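Long-range contact in cupin 2, conserved barrel domain protein (Shewanella frigidimarina NCIMB 400, PDB 3D82), which probably binds a metal ion in a cupin barrel, holding nickel in this crystal, though its biological role is not established: residues V56-T60 and L72-E76. Numbering follows the deposited sequence.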
ATOM      1  N   VAL D  56      -2.241  -3.232   7.464  1.00 51.83           N
ATOM      2  CA  VAL D  56      -3.434  -3.109   8.306  1.00 52.49           C
ATOM      3  C   VAL D  56      -3.955  -1.673   8.175  1.00 52.84           C
ATOM      4  O   VAL D  56      -3.198  -0.712   8.349  1.00 54.04           O
ATOM      5  CB  VAL D  56      -3.151  -3.486   9.753  1.00 53.05           C
ATOM      6  CG1 VAL D  56      -4.425  -3.298  10.628  1.00 49.68           C
ATOM      7  CG2 VAL D  56      -2.633  -4.929   9.797  1.00 51.42           C
HETATM    8  N   MSE D  57      -5.243  -1.557   7.863  1.00 52.83           N
HETATM    9  CA  MSE D  57      -5.949  -0.286   7.618  1.00 53.85           C
HETATM   10  C   MSE D  57      -6.751   0.123   8.851  1.00 54.05           C
HETATM   11  O   MSE D  57      -6.846   1.303   9.156  1.00 53.12           O
HETATM   12  CB  MSE D  57      -6.910  -0.432   6.435  1.00 54.75           C
HETATM   13  CG  MSE D  57      -6.327  -1.198   5.216  1.00 61.03           C
HETATM   14 SE   MSE D  57      -4.865  -0.318   4.454  0.75 67.53          SE
HETATM   15  CE  MSE D  57      -5.929   0.888   3.514  1.00 59.76           C
ATOM     16  N   GLU D  58      -7.354  -0.862   9.522  1.00 54.29           N
ATOM     17  CA  GLU D  58      -8.123  -0.663  10.737  1.00 54.79           C
ATOM     18  C   GLU D  58      -8.107  -1.951  11.568  1.00 53.86           C
ATOM     19  O   GLU D  58      -8.203  -3.065  11.017  1.00 52.77           O
ATOM     20  CB  GLU D  58      -9.556  -0.272  10.394  1.00 55.25           C
ATOM     21  CG  GLU D  58     -10.409   0.162  11.612  1.00 59.25           C
ATOM     22  CD  GLU D  58     -11.810   0.630  11.244  1.00 57.99           C
ATOM     23  OE1 GLU D  58     -12.083   0.954  10.069  1.00 68.19           O
ATOM     24  OE2 GLU D  58     -12.650   0.692  12.153  1.00 71.12           O
ATOM     25  N   GLY D  59      -7.949  -1.783  12.881  1.00 52.89           N
ATOM     26  CA  GLY D  59      -7.901  -2.887  13.826  1.00 53.22           C
ATOM     27  C   GLY D  59      -6.505  -3.412  14.086  1.00 52.85           C
ATOM     28  O   GLY D  59      -5.505  -2.745  13.791  1.00 51.74           O
ATOM     29  N   THR D  60      -6.456  -4.607  14.665  1.00 52.79           N
ATOM     30  CA  THR D  60      -5.212  -5.267  15.038  1.00 53.38           C
ATOM     31  C   THR D  60      -5.164  -6.648  14.421  1.00 53.19           C
ATOM     32  O   THR D  60      -6.105  -7.431  14.578  1.00 53.76           O
ATOM     33  CB  THR D  60      -5.095  -5.394  16.565  1.00 53.43           C
ATOM     34  OG1 THR D  60      -5.194  -4.092  17.143  1.00 52.65           O
ATOM     35  CG2 THR D  60      -3.752  -6.028  16.970  1.00 53.10           C
ATOM     36  N   LEU D  72       0.433  -6.457  14.061  1.00 53.48           N
ATOM     37  CA  LEU D  72       0.351  -5.253  13.224  1.00 54.57           C
ATOM     38  C   LEU D  72      -0.873  -4.435  13.629  1.00 54.72           C
ATOM     39  O   LEU D  72      -1.970  -4.983  13.773  1.00 56.28           O
ATOM     40  CB  LEU D  72       0.239  -5.598  11.739  1.00 54.31           C
ATOM     41  CG  LEU D  72       1.510  -6.024  10.998  1.00 56.20           C
ATOM     42  CD1 LEU D  72       2.020  -7.364  11.514  1.00 58.48           C
ATOM     43  CD2 LEU D  72       1.227  -6.115   9.488  1.00 56.62           C
ATOM     44  N   GLN D  73      -0.674  -3.138  13.820  1.00 53.87           N
ATOM     45  CA  GLN D  73      -1.741  -2.189  14.115  1.00 53.56           C
ATOM     46  C   GLN D  73      -2.035  -1.422  12.818  1.00 52.92           C
ATOM     47  O   GLN D  73      -1.300  -1.559  11.836  1.00 52.66           O
ATOM     48  CB  GLN D  73      -1.277  -1.185  15.174  1.00 53.62           C
ATOM     49  CG  GLN D  73      -0.872  -1.777  16.525  1.00 55.83           C
ATOM     50  CD  GLN D  73      -2.008  -2.451  17.258  1.00 57.85           C
ATOM     51  OE1 GLN D  73      -3.185  -2.231  16.960  1.00 60.12           O
ATOM     52  NE2 GLN D  73      -1.662  -3.270  18.243  1.00 60.70           N
ATOM     53  N   ALA D  74      -3.072  -0.576  12.852  1.00 51.51           N
ATOM     54  CA  ALA D  74      -3.419   0.305  11.737  1.00 50.75           C
ATOM     55  C   ALA D  74      -2.200   1.164  11.410  1.00 50.93           C
ATOM     56  O   ALA D  74      -1.505   1.631  12.314  1.00 53.43           O
ATOM     57  CB  ALA D  74      -4.632   1.188  12.078  1.00 50.10           C
ATOM     58  N   GLY D  75      -1.915   1.341  10.136  1.00 49.51           N
ATOM     59  CA  GLY D  75      -0.751   2.121   9.728  1.00 50.40           C
ATOM     60  C   GLY D  75       0.569   1.371   9.830  1.00 51.15           C
ATOM     61  O   GLY D  75       1.632   2.002   9.919  1.00 51.81           O
ATOM     62  N   GLU D  76       0.510   0.031   9.806  1.00 51.66           N
ATOM     63  CA  GLU D  76       1.699  -0.820   9.819  1.00 51.24           C
ATOM     64  C   GLU D  76       1.598  -1.896   8.749  1.00 51.49           C
ATOM     65  O   GLU D  76       0.493  -2.310   8.376  1.00 51.28           O
ATOM     66  CB  GLU D  76       1.943  -1.460  11.187  1.00 50.33           C
ATOM     67  CG  GLU D  76       2.018  -0.442  12.308  1.00 49.55           C
ATOM     68  CD  GLU D  76       2.379  -1.020  13.658  1.00 51.68           C
ATOM     69  OE1 GLU D  76       1.986  -2.176  13.945  1.00 52.82           O
ATOM     70  OE2 GLU D  76       3.015  -0.280  14.451  1.00 47.85           O
TER
HETATM   71  O   HOH W   1      -4.746  -0.251  15.411  1.00 59.23           O
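Gln-73 OE1 is gripped twice. It accepts a hydrogen bond of 2.7 Å from Thr-60 OG1, and water 1 donates to it as well. The setting is a corner of the cupin beta-barrel, where the chain crosses between the two sheets of the barrel twice, in opposite senses: from strand 52-56 into 60-65, and from strand 69-73 back into 76-80. The side chains of Thr-60 and Gln-73 lie side by side and point the same way. Gln-73 bends at its second torsion (chi2 -64°), which turns the amide toward the threonine. Thr-60 OG1 meets OE1 tilted 27° from the carbonyl plane, while Thr-60 CG2 rests 3.7 Å from Gln-73 NE2. A valine in place of Thr-60 would probably leave OE1 with the water but without its hydroxyl donor, and the amide freer to turn. Water 1 also donates to Gly-59 O and accepts from Ala-74 N, so it bridges the 56-60 loop and the 73-76 turn.

Residues 73-76 form a type II beta turn, with Gly-75 at positive phi. Glu-76 OE1 accepts from Gln-73 N at 2.8 Å, from above the carboxylate plane, and ties the turn's ends together. Glu-76 OE2 bonds Asn-8 of the second subunit. Val-56 holds the turn by its backbone: Gly-75 N donates to Val-56 O, and Val-56 N to Glu-76 O. Beyond it, Met-57 and Glu-58 form a classic beta bulge opposite Lys-95, which also makes a salt bridge with Glu-58. The buried Val-56 side chain splits its methyls: CG1 lies 3.7 Å from Gln-73 C, and CG2 packs 3.5 Å from Leu-72 CB.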